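Local coordinates for protein aspartate aminotransferase (PDB 3K7Y) that probably catalyses the pyridoxal-phosphate-dependent exchange of an amino group between L-aspartate and 2-oxoglutarate, giving oxaloacetate and L-glutamate, and works as a homodimer, at residues 128-133 / 150-155; 184-189 / 355-360; 65-70 / 293-298. One frame throughout, in Å; residues are numbered along the deposited sequence.

Interaction 1: residues 128-133 / 150-155; sequences TNPPYI and NFFDYN. With PLP (pyridoxal-5'-phosphate), chain B.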
loop_
_atom_site.group_PDB
_atom_site.type_symbol
_atom_site.label_atom_id
_atom_site.label_comp_id
_atom_site.label_asym_id
_atom_site.label_seq_id
_atom_site.Cartn_x
_atom_site.Cartn_y
_atom_site.Cartn_z
ATOM N N THR A 128 10.950 -14.827 18.217
ATOM C CA THR A 128 10.899 -16.133 18.914
ATOM C C THR A 128 11.143 -17.256 17.915
ATOM O O THR A 128 10.676 -17.183 16.782
ATOM C CB THR A 128 9.567 -16.393 19.716
ATOM O OG1 THR A 128 8.422 -16.320 18.852
ATOM C CG2 THR A 128 9.395 -15.405 20.856
ATOM N N ASN A 129 11.875 -18.288 18.315
ATOM C CA ASN A 129 12.158 -19.378 17.393
ATOM C C ASN A 129 11.124 -20.480 17.452
ATOM O O ASN A 129 10.771 -20.912 18.540
ATOM C CB ASN A 129 13.543 -19.963 17.622
ATOM C CG ASN A 129 13.785 -21.175 16.765
ATOM O OD1 ASN A 129 13.297 -22.259 17.077
ATOM N ND2 ASN A 129 14.515 -21.006 15.670
ATOM N N PRO A 130 10.635 -20.956 16.287
ATOM C CA PRO A 130 10.935 -20.487 14.948
ATOM C C PRO A 130 9.980 -19.333 14.622
ATOM O O PRO A 130 8.915 -19.212 15.251
ATOM C CB PRO A 130 10.639 -21.707 14.081
ATOM C CG PRO A 130 9.510 -22.388 14.783
ATOM C CD PRO A 130 9.612 -22.022 16.260
ATOM N N PRO A 131 10.366 -18.468 13.667
ATOM C CA PRO A 131 9.658 -17.202 13.451
ATOM C C PRO A 131 8.797 -17.227 12.213
ATOM O O PRO A 131 9.087 -17.978 11.293
ATOM C CB PRO A 131 10.800 -16.230 13.205
ATOM C CG PRO A 131 11.967 -17.121 12.676
ATOM C CD PRO A 131 11.588 -18.558 12.849
ATOM N N TYR A 132 7.751 -16.408 12.172
ATOM C CA TYR A 132 7.022 -16.212 10.935
ATOM C C TYR A 132 8.042 -15.804 9.866
ATOM O O TYR A 132 8.728 -14.793 10.029
ATOM C CB TYR A 132 5.972 -15.133 11.133
ATOM C CG TYR A 132 5.282 -14.714 9.865
ATOM C CD1 TYR A 132 5.094 -13.373 9.584
ATOM C CD2 TYR A 132 4.837 -15.651 8.937
ATOM C CE1 TYR A 132 4.471 -12.972 8.426
ATOM C CE2 TYR A 132 4.220 -15.261 7.774
ATOM C CZ TYR A 132 4.041 -13.922 7.528
ATOM O OH TYR A 132 3.428 -13.493 6.381
ATOM N N ILE A 133 8.155 -16.600 8.795
ATOM C CA ILE A 133 9.153 -16.369 7.729
ATOM C C ILE A 133 9.321 -14.932 7.316
ATOM O O ILE A 133 10.434 -14.417 7.400
ATOM C CB ILE A 133 8.899 -17.169 6.442
ATOM C CG1 ILE A 133 7.432 -17.651 6.392
ATOM C CG2 ILE A 133 9.930 -18.294 6.336
ATOM C CD1 ILE A 133 6.924 -18.162 5.024
ATOM N N ASN A 150 14.691 -18.724 22.295
ATOM C CA ASN A 150 14.129 -20.074 22.471
ATOM C C ASN A 150 12.634 -19.995 22.606
ATOM O O ASN A 150 12.124 -19.084 23.241
ATOM C CB ASN A 150 14.611 -20.709 23.771
ATOM C CG ASN A 150 16.063 -21.083 23.746
ATOM O OD1 ASN A 150 16.452 -22.054 23.093
ATOM N ND2 ASN A 150 16.878 -20.346 24.496
ATOM N N PHE A 151 11.920 -20.963 22.058
ATOM C CA PHE A 151 10.478 -20.939 22.211
ATOM C C PHE A 151 9.846 -22.315 22.125
ATOM O O PHE A 151 9.668 -22.991 23.132
ATOM C CB PHE A 151 9.858 -19.994 21.186
ATOM C CG PHE A 151 8.439 -19.646 21.472
ATOM C CD1 PHE A 151 8.128 -18.777 22.504
ATOM C CD2 PHE A 151 7.412 -20.170 20.702
ATOM C CE1 PHE A 151 6.817 -18.437 22.778
ATOM C CE2 PHE A 151 6.090 -19.849 20.969
ATOM C CZ PHE A 151 5.786 -18.983 22.016
ATOM N N PHE A 152 9.497 -22.708 20.913
ATOM C CA PHE A 152 8.835 -23.959 20.661
ATOM C C PHE A 152 9.785 -25.098 20.995
ATOM O O PHE A 152 10.971 -25.027 20.660
ATOM C CB PHE A 152 8.462 -23.977 19.193
ATOM C CG PHE A 152 7.759 -25.193 18.768
ATOM C CD1 PHE A 152 6.430 -25.367 19.056
ATOM C CD2 PHE A 152 8.417 -26.155 18.045
ATOM C CE1 PHE A 152 5.760 -26.502 18.653
ATOM C CE2 PHE A 152 7.761 -27.289 17.635
ATOM C CZ PHE A 152 6.422 -27.462 17.944
ATOM N N ASP A 153 9.280 -26.125 21.686
ATOM C CA ASP A 153 10.105 -27.295 22.015
ATOM C C ASP A 153 9.873 -28.375 20.984
ATOM O O ASP A 153 8.755 -28.858 20.810
ATOM C CB ASP A 153 9.858 -27.837 23.424
ATOM C CG ASP A 153 10.816 -28.969 23.778
ATOM O OD1 ASP A 153 10.642 -30.090 23.249
ATOM O OD2 ASP A 153 11.756 -28.725 24.566
ATOM N N TYR A 154 10.944 -28.744 20.301
ATOM C CA TYR A 154 10.800 -29.511 19.079
ATOM C C TYR A 154 10.498 -30.964 19.353
ATOM O O TYR A 154 9.867 -31.623 18.527
ATOM C CB TYR A 154 12.016 -29.326 18.166
ATOM C CG TYR A 154 11.831 -28.217 17.137
ATOM C CD1 TYR A 154 11.371 -28.505 15.857
ATOM C CD2 TYR A 154 12.091 -26.885 17.446
ATOM C CE1 TYR A 154 11.189 -27.507 14.910
ATOM C CE2 TYR A 154 11.910 -25.867 16.495
ATOM C CZ TYR A 154 11.459 -26.193 15.230
ATOM O OH TYR A 154 11.273 -25.217 14.272
ATOM N N ASN A 155 10.910 -31.454 20.521
ATOM C CA ASN A 155 10.642 -32.841 20.872
ATOM C C ASN A 155 9.393 -33.044 21.709
ATOM O O ASN A 155 8.663 -34.006 21.494
ATOM C CB ASN A 155 11.865 -33.538 21.452
ATOM C CG ASN A 155 12.715 -34.170 20.371
ATOM O OD1 ASN A 155 13.427 -33.484 19.635
ATOM N ND2 ASN A 155 12.628 -35.484 20.252
HETATM N N1 PLP B . 1.715 -11.827 10.785
HETATM C C2 PLP B . 1.436 -13.170 10.769
HETATM C C2A PLP B . 1.889 -13.993 11.914
HETATM C C3 PLP B . 0.738 -13.721 9.706
HETATM O O3 PLP B . 0.442 -15.061 9.698
HETATM C C4 PLP B . 0.333 -12.907 8.647
HETATM C C4A PLP B . -0.542 -13.522 7.596
HETATM O O4A PLP B . -1.772 -13.439 7.712
HETATM C C5 PLP B . 0.607 -11.526 8.656
HETATM C C6 PLP B . 1.314 -11.003 9.741
HETATM C C5A PLP B . 0.222 -10.551 7.539
HETATM O O4P PLP B . -1.126 -10.576 7.104
HETATM P P PLP B . -1.594 -9.711 5.816
HETATM O O1P PLP B . -3.043 -9.329 5.916
HETATM O O2P PLP B . -1.493 -10.569 4.584
HETATM O O3P PLP B . -0.733 -8.470 5.757
#
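Asn-129 and Phe-152 are joined by a backbone bond that continues the mixed sheet in the large domain of this fold-type I PLP-dependent aminotransferase, just beyond the end of strand 124-128. The N-H of Phe-152 meets Asn-129 O at 3.2 Å, with an angle of 164° at the hydrogen. The chain then passes through a cis peptide before Pro-130 and runs on to Tyr-132, the N-cap of helix 133-140.

The tight side is built on the buried Thr-128, Phe-151 and Phe-152. Thr-128 CB sits 3.9 Å from Phe-151 CG, and Thr-128 OG1 hangs over one face of the Phe-151 ring, displaced toward its rim. That hydroxyl owes its place to a chi1 of 58°, which sets it between the backbone N and the carbonyl carbon, and it is hydrogen-bonded to the hydroxyl of Tyr-184. The Phe-151 ring also takes Phe-164 edge-to-face. Next along, the Pro-130 ring closes on the root of Phe-152, with Pro-130 CD 3.7 Å from Phe-152 CB. The Phe-152 ring leads away from segment 128-133 and meets Phe-357.

The other side is looser and more exposed. Tyr-154 reaches back so that its hydroxyl end meets Pro-130 from the opposite direction, Tyr-154 OH lying 3.4 Å from Pro-130 CG. Asn-129 OD1 comes to the edge of the same ring near its plane, 3.9 Å from Tyr-154 CE2, with amide and ring 50° apart. Phe-152 CD2 rests over a face of Tyr-154.

The loop carries Tyr-132 to the cofactor. Its ring lies over the pyridine of pyridoxal phosphate, Tyr-132 CE1 being 3.8 Å from N1 of the cofactor.

Interaction 2: residues 184-189 / 355-360; sequences YNPCSV and FSFVPL. With PLP (pyridoxal-5'-phosphate), chain B.
The ring of Phe-357, in this PLP-dependent aminotransferase fold, is sandwiched between two prolines: Pro-186 CB, from the loop after strand 176-179, lies over one face, 4.1 Å from Phe-357 CD1, and Pro-359 CD covers the opposite face, displaced toward the rim. On the Pro-186 side Cys-187 adds an oblique sulfur-aromatic contact, its SG 5.0 Å from the centroid of the Phe-357 ring. The Phe-355 ring meets the Asn-185 amide obliquely, the planes 60° apart, with Asn-185 ND2 3.5 Å from Phe-355 CE2; Arg-380 makes a cation-pi contact with the same ring.

Here the cofactor-binding loop packs against the small antiparallel sheet of strands 355-357 and 380-382. A cis peptide before Pro-186 turns the loop, and within it Ser-188 OG donates to Pro-186 O at 2.8 Å, from a position tilted 29° out of the carbonyl plane.

The contact is buried, and the Asn-185 amide is held at both ends. Its CG stands anti to the backbone N (chi1 -178°), which carries the amide out to Phe-355 and the cofactor. Arg-380 NH1 donates to OD1, while Asn-185 ND2 gives a hydrogen to pyridoxal phosphate O3 at 2.9 Å.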
loop_
_atom_site.group_PDB
_atom_site.type_symbol
_atom_site.label_atom_id
_atom_site.label_comp_id
_atom_site.label_asym_id
_atom_site.label_seq_id
_atom_site.Cartn_x
_atom_site.Cartn_y
_atom_site.Cartn_z
ATOM N N TYR A 184 -0.003 -18.969 16.811
ATOM C CA TYR A 184 1.357 -18.860 16.312
ATOM C C TYR A 184 1.516 -19.410 14.904
ATOM O O TYR A 184 1.039 -20.500 14.588
ATOM C CB TYR A 184 2.303 -19.589 17.256
ATOM C CG TYR A 184 3.736 -19.145 17.159
ATOM C CD1 TYR A 184 4.522 -19.467 16.050
ATOM C CD2 TYR A 184 4.324 -18.406 18.189
ATOM C CE1 TYR A 184 5.861 -19.058 15.968
ATOM C CE2 TYR A 184 5.678 -17.993 18.120
ATOM C CZ TYR A 184 6.435 -18.327 17.009
ATOM O OH TYR A 184 7.754 -17.920 16.943
ATOM N N ASN A 185 2.178 -18.625 14.060
ATOM C CA ASN A 185 2.533 -19.023 12.700
ATOM C C ASN A 185 4.054 -19.154 12.550
ATOM O O ASN A 185 4.759 -18.154 12.582
ATOM C CB ASN A 185 1.982 -18.000 11.707
ATOM C CG ASN A 185 2.272 -18.360 10.264
ATOM O OD1 ASN A 185 3.168 -19.151 9.967
ATOM N ND2 ASN A 185 1.511 -17.774 9.352
ATOM N N PRO A 186 4.564 -20.389 12.356
ATOM C CA PRO A 186 3.878 -21.675 12.120
ATOM C C PRO A 186 3.439 -22.554 13.310
ATOM O O PRO A 186 2.510 -23.344 13.138
ATOM C CB PRO A 186 4.895 -22.451 11.287
ATOM C CG PRO A 186 6.203 -21.957 11.782
ATOM C CD PRO A 186 6.021 -20.506 12.154
ATOM N N CYS A 187 4.084 -22.452 14.476
ATOM C CA CYS A 187 3.821 -23.378 15.627
ATOM C C CYS A 187 2.373 -23.735 15.958
ATOM O O CYS A 187 2.093 -24.868 16.293
ATOM C CB CYS A 187 4.489 -22.877 16.900
ATOM S SG CYS A 187 6.234 -22.717 16.653
ATOM N N SER A 188 1.469 -22.766 15.890
ATOM C CA SER A 188 0.065 -22.994 16.197
ATOM C C SER A 188 -0.121 -23.290 17.681
ATOM O O SER A 188 -1.042 -23.997 18.063
ATOM C CB SER A 188 -0.490 -24.152 15.361
ATOM O OG SER A 188 0.031 -24.128 14.048
ATOM N N VAL A 189 0.754 -22.733 18.507
ATOM C CA VAL A 189 0.749 -22.958 19.949
ATOM C C VAL A 189 0.612 -21.596 20.632
ATOM O O VAL A 189 1.455 -20.736 20.421
ATOM C CB VAL A 189 2.099 -23.631 20.391
ATOM C CG1 VAL A 189 2.157 -23.818 21.875
ATOM C CG2 VAL A 189 2.309 -24.975 19.710
ATOM N N PHE A 355 -3.412 -23.386 11.345
ATOM C CA PHE A 355 -2.547 -24.518 10.990
ATOM C C PHE A 355 -2.346 -25.554 12.096
ATOM O O PHE A 355 -2.716 -25.350 13.249
ATOM C CB PHE A 355 -1.143 -24.050 10.566
ATOM C CG PHE A 355 -1.125 -22.841 9.690
ATOM C CD1 PHE A 355 -1.432 -22.935 8.347
ATOM C CD2 PHE A 355 -0.769 -21.606 10.212
ATOM C CE1 PHE A 355 -1.405 -21.797 7.548
ATOM C CE2 PHE A 355 -0.740 -20.478 9.427
ATOM C CZ PHE A 355 -1.056 -20.567 8.101
ATOM N N SER A 356 -1.745 -26.674 11.716
ATOM C CA SER A 356 -1.048 -27.520 12.672
ATOM C C SER A 356 0.417 -27.558 12.247
ATOM O O SER A 356 0.731 -27.275 11.091
ATOM C CB SER A 356 -1.655 -28.921 12.729
ATOM O OG SER A 356 -2.716 -28.967 13.666
ATOM N N PHE A 357 1.304 -27.875 13.186
ATOM C CA PHE A 357 2.735 -27.876 12.935
ATOM C C PHE A 357 3.303 -29.230 13.349
ATOM O O PHE A 357 3.346 -29.553 14.544
ATOM C CB PHE A 357 3.389 -26.740 13.721
ATOM C CG PHE A 357 4.861 -26.535 13.430
ATOM C CD1 PHE A 357 5.335 -26.476 12.123
ATOM C CD2 PHE A 357 5.760 -26.339 14.476
ATOM C CE1 PHE A 357 6.694 -26.271 11.870
ATOM C CE2 PHE A 357 7.113 -26.131 14.232
ATOM C CZ PHE A 357 7.584 -26.097 12.931
ATOM N N VAL A 358 3.720 -30.026 12.363
ATOM C CA VAL A 358 4.226 -31.373 12.610
ATOM C C VAL A 358 5.658 -31.497 12.072
ATOM O O VAL A 358 5.851 -31.934 10.933
ATOM C CB VAL A 358 3.298 -32.439 11.937
ATOM C CG1 VAL A 358 3.736 -33.884 12.256
ATOM C CG2 VAL A 358 1.854 -32.229 12.348
ATOM N N PRO A 359 6.670 -31.102 12.872
ATOM C CA PRO A 359 8.037 -31.121 12.329
ATOM C C PRO A 359 8.382 -32.428 11.619
ATOM O O PRO A 359 8.988 -32.414 10.538
ATOM C CB PRO A 359 8.908 -30.894 13.571
ATOM C CG PRO A 359 8.065 -29.993 14.430
ATOM C CD PRO A 359 6.620 -30.447 14.196
ATOM N N LEU A 360 7.949 -33.539 12.200
ATOM C CA LEU A 360 8.137 -34.860 11.605
ATOM C C LEU A 360 7.905 -34.927 10.083
ATOM O O LEU A 360 8.571 -35.687 9.373
ATOM C CB LEU A 360 7.234 -35.864 12.309
ATOM C CG LEU A 360 7.564 -37.272 11.851
ATOM C CD1 LEU A 360 8.925 -37.694 12.407
ATOM C CD2 LEU A 360 6.459 -38.248 12.227
HETATM N N1 PLP B . 1.715 -11.827 10.785
HETATM C C2 PLP B . 1.436 -13.170 10.769
HETATM C C2A PLP B . 1.889 -13.993 11.914
HETATM C C3 PLP B . 0.738 -13.721 9.706
HETATM O O3 PLP B . 0.442 -15.061 9.698
HETATM C C4 PLP B . 0.333 -12.907 8.647
HETATM C C4A PLP B . -0.542 -13.522 7.596
HETATM O O4A PLP B . -1.772 -13.439 7.712
HETATM C C5 PLP B . 0.607 -11.526 8.656
HETATM C C6 PLP B . 1.314 -11.003 9.741
HETATM C C5A PLP B . 0.222 -10.551 7.539
HETATM O O4P PLP B . -1.126 -10.576 7.104
HETATM P P PLP B . -1.594 -9.711 5.816
HETATM O O1P PLP B . -3.043 -9.329 5.916
HETATM O O2P PLP B . -1.493 -10.569 4.584
HETATM O O3P PLP B . -0.733 -8.470 5.757
#

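Interaction 3: residues 65-70 / 293-298; sequences EKPYLL and TNRILC. With PLP (pyridoxal-5'-phosphate), chain C.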
loop_
_atom_site.group_PDB
_atom_site.type_symbol
_atom_site.label_atom_id
_atom_site.label_comp_id
_atom_site.label_asym_id
_atom_site.label_seq_id
_atom_site.Cartn_x
_atom_site.Cartn_y
_atom_site.Cartn_z
ATOM N N GLU A 65 -18.451 10.098 -2.840
ATOM C CA GLU A 65 -17.133 10.711 -3.001
ATOM C C GLU A 65 -16.008 9.776 -2.552
ATOM O O GLU A 65 -16.207 8.950 -1.658
ATOM C CB GLU A 65 -17.066 11.959 -2.150
ATOM C CG GLU A 65 -17.591 13.197 -2.804
ATOM C CD GLU A 65 -17.258 14.437 -1.986
ATOM O OE1 GLU A 65 -16.468 14.333 -1.013
ATOM O OE2 GLU A 65 -17.789 15.523 -2.320
ATOM N N LYS A 66 -14.825 9.919 -3.152
ATOM C CA LYS A 66 -13.647 9.132 -2.747
ATOM C C LYS A 66 -12.395 9.985 -2.480
ATOM O O LYS A 66 -11.511 10.060 -3.320
ATOM C CB LYS A 66 -13.352 8.048 -3.781
ATOM C CG LYS A 66 -14.505 7.094 -3.999
ATOM C CD LYS A 66 -14.222 6.099 -5.115
ATOM C CE LYS A 66 -15.519 5.489 -5.647
ATOM N NZ LYS A 66 -15.289 4.429 -6.675
ATOM N N PRO A 67 -12.319 10.623 -1.296
ATOM C CA PRO A 67 -11.192 11.481 -0.906
ATOM C C PRO A 67 -9.924 10.759 -0.415
ATOM O O PRO A 67 -9.995 9.641 0.109
ATOM C CB PRO A 67 -11.766 12.310 0.250
ATOM C CG PRO A 67 -13.219 12.007 0.282
ATOM C CD PRO A 67 -13.383 10.664 -0.284
ATOM N N TYR A 68 -8.782 11.416 -0.600
ATOM C CA TYR A 68 -7.535 11.057 0.047
ATOM C C TYR A 68 -7.715 11.052 1.566
ATOM O O TYR A 68 -8.324 11.983 2.113
ATOM C CB TYR A 68 -6.485 12.124 -0.248
ATOM C CG TYR A 68 -5.848 12.131 -1.603
ATOM C CD1 TYR A 68 -5.416 10.959 -2.203
ATOM C CD2 TYR A 68 -5.620 13.333 -2.270
ATOM C CE1 TYR A 68 -4.797 10.978 -3.456
ATOM C CE2 TYR A 68 -5.002 13.365 -3.528
ATOM C CZ TYR A 68 -4.590 12.179 -4.106
ATOM O OH TYR A 68 -3.969 12.171 -5.329
ATOM N N LEU A 69 -7.156 10.042 2.244
ATOM C CA LEU A 69 -7.147 9.984 3.720
ATOM C C LEU A 69 -5.983 10.738 4.412
ATOM O O LEU A 69 -4.826 10.301 4.391
ATOM C CB LEU A 69 -7.222 8.535 4.201
ATOM C CG LEU A 69 -8.583 7.850 4.047
ATOM C CD1 LEU A 69 -8.550 6.392 4.537
ATOM C CD2 LEU A 69 -9.684 8.634 4.761
ATOM N N LEU A 70 -6.341 11.837 5.076
ATOM C CA LEU A 70 -5.419 12.920 5.497
ATOM C C LEU A 70 -4.092 12.556 6.190
ATOM O O LEU A 70 -3.058 13.011 5.728
ATOM C CB LEU A 70 -6.149 14.017 6.329
ATOM C CG LEU A 70 -7.678 14.261 6.366
ATOM C CD1 LEU A 70 -8.050 15.216 7.524
ATOM C CD2 LEU A 70 -8.247 14.762 5.028
ATOM N N THR A 293 -11.393 0.179 1.777
ATOM C CA THR A 293 -11.216 -0.831 2.799
ATOM C C THR A 293 -11.373 -0.188 4.166
ATOM O O THR A 293 -11.769 -0.836 5.112
ATOM C CB THR A 293 -9.926 -1.684 2.606
ATOM O OG1 THR A 293 -8.765 -0.888 2.828
ATOM C CG2 THR A 293 -9.854 -2.223 1.180
ATOM N N ASN A 294 -11.133 1.112 4.251
ATOM C CA ASN A 294 -11.425 1.832 5.481
ATOM C C ASN A 294 -12.906 1.829 5.768
ATOM O O ASN A 294 -13.327 1.449 6.851
ATOM C CB ASN A 294 -10.935 3.271 5.412
ATOM C CG ASN A 294 -11.302 4.066 6.647
ATOM O OD1 ASN A 294 -12.481 4.222 6.971
ATOM N ND2 ASN A 294 -10.291 4.581 7.345
ATOM N N ARG A 295 -13.686 2.270 4.788
ATOM C CA ARG A 295 -15.153 2.272 4.876
ATOM C C ARG A 295 -15.770 0.885 5.169
ATOM O O ARG A 295 -16.562 0.761 6.100
ATOM C CB ARG A 295 -15.768 2.898 3.618
ATOM C CG ARG A 295 -15.455 4.395 3.450
ATOM C CD ARG A 295 -15.806 4.923 2.053
ATOM N NE ARG A 295 -15.871 6.386 2.032
ATOM C CZ ARG A 295 -16.070 7.129 0.943
ATOM N NH1 ARG A 295 -16.218 6.565 -0.246
ATOM N NH2 ARG A 295 -16.117 8.452 1.047
ATOM N N ILE A 296 -15.403 -0.157 4.415
ATOM C CA ILE A 296 -15.918 -1.522 4.677
ATOM C C ILE A 296 -15.794 -1.891 6.143
ATOM O O ILE A 296 -16.711 -2.471 6.714
ATOM C CB ILE A 296 -15.168 -2.625 3.880
ATOM C CG1 ILE A 296 -14.970 -2.223 2.411
ATOM C CG2 ILE A 296 -15.875 -3.986 4.001
ATOM C CD1 ILE A 296 -16.265 -1.913 1.638
ATOM N N LEU A 297 -14.656 -1.552 6.744
ATOM C CA LEU A 297 -14.361 -1.910 8.127
ATOM C C LEU A 297 -15.209 -1.164 9.154
ATOM O O LEU A 297 -15.834 -1.777 10.022
ATOM C CB LEU A 297 -12.878 -1.713 8.415
ATOM C CG LEU A 297 -12.336 -2.904 9.201
ATOM C CD1 LEU A 297 -10.976 -3.325 8.659
ATOM C CD2 LEU A 297 -12.330 -2.653 10.713
ATOM N N CYS A 298 -15.218 0.159 9.059
ATOM C CA CYS A 298 -16.083 0.985 9.897
ATOM C C CYS A 298 -17.549 0.543 9.867
ATOM O O CYS A 298 -18.163 0.397 10.918
ATOM C CB CYS A 298 -15.970 2.443 9.485
ATOM S SG CYS A 298 -14.314 3.031 9.620
HETATM N N1 PLP C . 3.219 12.287 -9.889
HETATM C C2 PLP C . 2.716 13.557 -10.016
HETATM C C2A PLP C . 3.383 14.486 -10.957
HETATM C C3 PLP C . 1.604 13.939 -9.281
HETATM O O3 PLP C . 1.089 15.204 -9.420
HETATM C C4 PLP C . 1.007 13.032 -8.404
HETATM C C4A PLP C . -0.273 13.447 -7.744
HETATM O O4A PLP C . -1.350 13.148 -8.278
HETATM C C5 PLP C . 1.510 11.724 -8.271
HETATM C C6 PLP C . 2.633 11.372 -9.024
HETATM C C5A PLP C . 0.942 10.659 -7.328
HETATM O O4P PLP C . -0.455 10.429 -7.391
HETATM P P PLP C . -1.179 9.452 -6.320
HETATM O O1P PLP C . -2.409 8.820 -6.906
HETATM O O2P PLP C . -1.670 10.274 -5.158
HETATM O O3P PLP C . -0.185 8.385 -5.923
#
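Arg-295 reaches Glu-65 by leaving the helix with CG beside its backbone N (chi1 -66°) and then running extended from CG to NE, so that the guanidinium arrives end-on at the loop backbone. Both terminal nitrogens grip one carbonyl oxygen: Arg-295 NH1 and Arg-295 NH2 each donate to Glu-65 O at 2.8 Å. That oxygen lies at the edge of the guanidinium, only 7° out of its plane. Because the two bonds share an acceptor, each is bent, with angles near 141° at the hydrogens. The paired bonds fix the rotation of the guanidinium and join helix 291-302 to the loop backbone, and the acceptor is a backbone oxygen, whereas the Glu-65 carboxylate is turned away, OE1 standing 6.2 Å from Arg-295 NH2.

Two loop side chains cross the arginine at about a right angle. Pro-67 CD comes within 3.8 Å of Arg-295 NH2, and Lys-66 CG lies 4.2 Å from NH1 of the same guanidinium, both obliquely. Further along, Leu-69 CD1 touches the Asn-294 amide at ND2, 3.8 Å away; this nitrogen is itself hydrogen-bonded to Thr-74 and Gln-102.

The loop is part of the dimer interface typical of this family, in which a tyrosine crosses to the neighbouring active site. Tyr-68, a pyridoxal phosphate-binding residue, places its OH 3.0 Å from phosphate oxygen O2P of the other subunit's cofactor and hydrogen-bonds Lys-249 of that subunit, while Lys-66 forms a salt bridge with Asp-56 there.

Segment 293-298 belongs to helix 291-302, whose Ile-296 packs on helix 50-62 and whose Leu-297 packs on helix 75-86, the two helices that the 65-70 loop connects.

Overall arrangement
Interactions 1 and 2 are neighbours, their centres 9 Å apart. Pro-130 CD touches Cys-187 SG at 3.5 Å, and Tyr-184 also bridges the two, its OH probably hydrogen-bonded to Thr-128 OG1 and Pro-130 O. Both reach the same pyridoxal phosphate, through Tyr-132 and Asn-185. Interaction 3 lies on the opposite side of the chain's centre, about 38 Å from interaction 1 and 36 Å from interaction 2 between centres; its segment 65-70 carries Tyr-68 to the cofactor of the second subunit. The segments thus address two active sites of the dimer. Along the chain, interaction 1 is nested within the loop that 65-70 and 293-298 close, whereas interactions 2 and 3 cross.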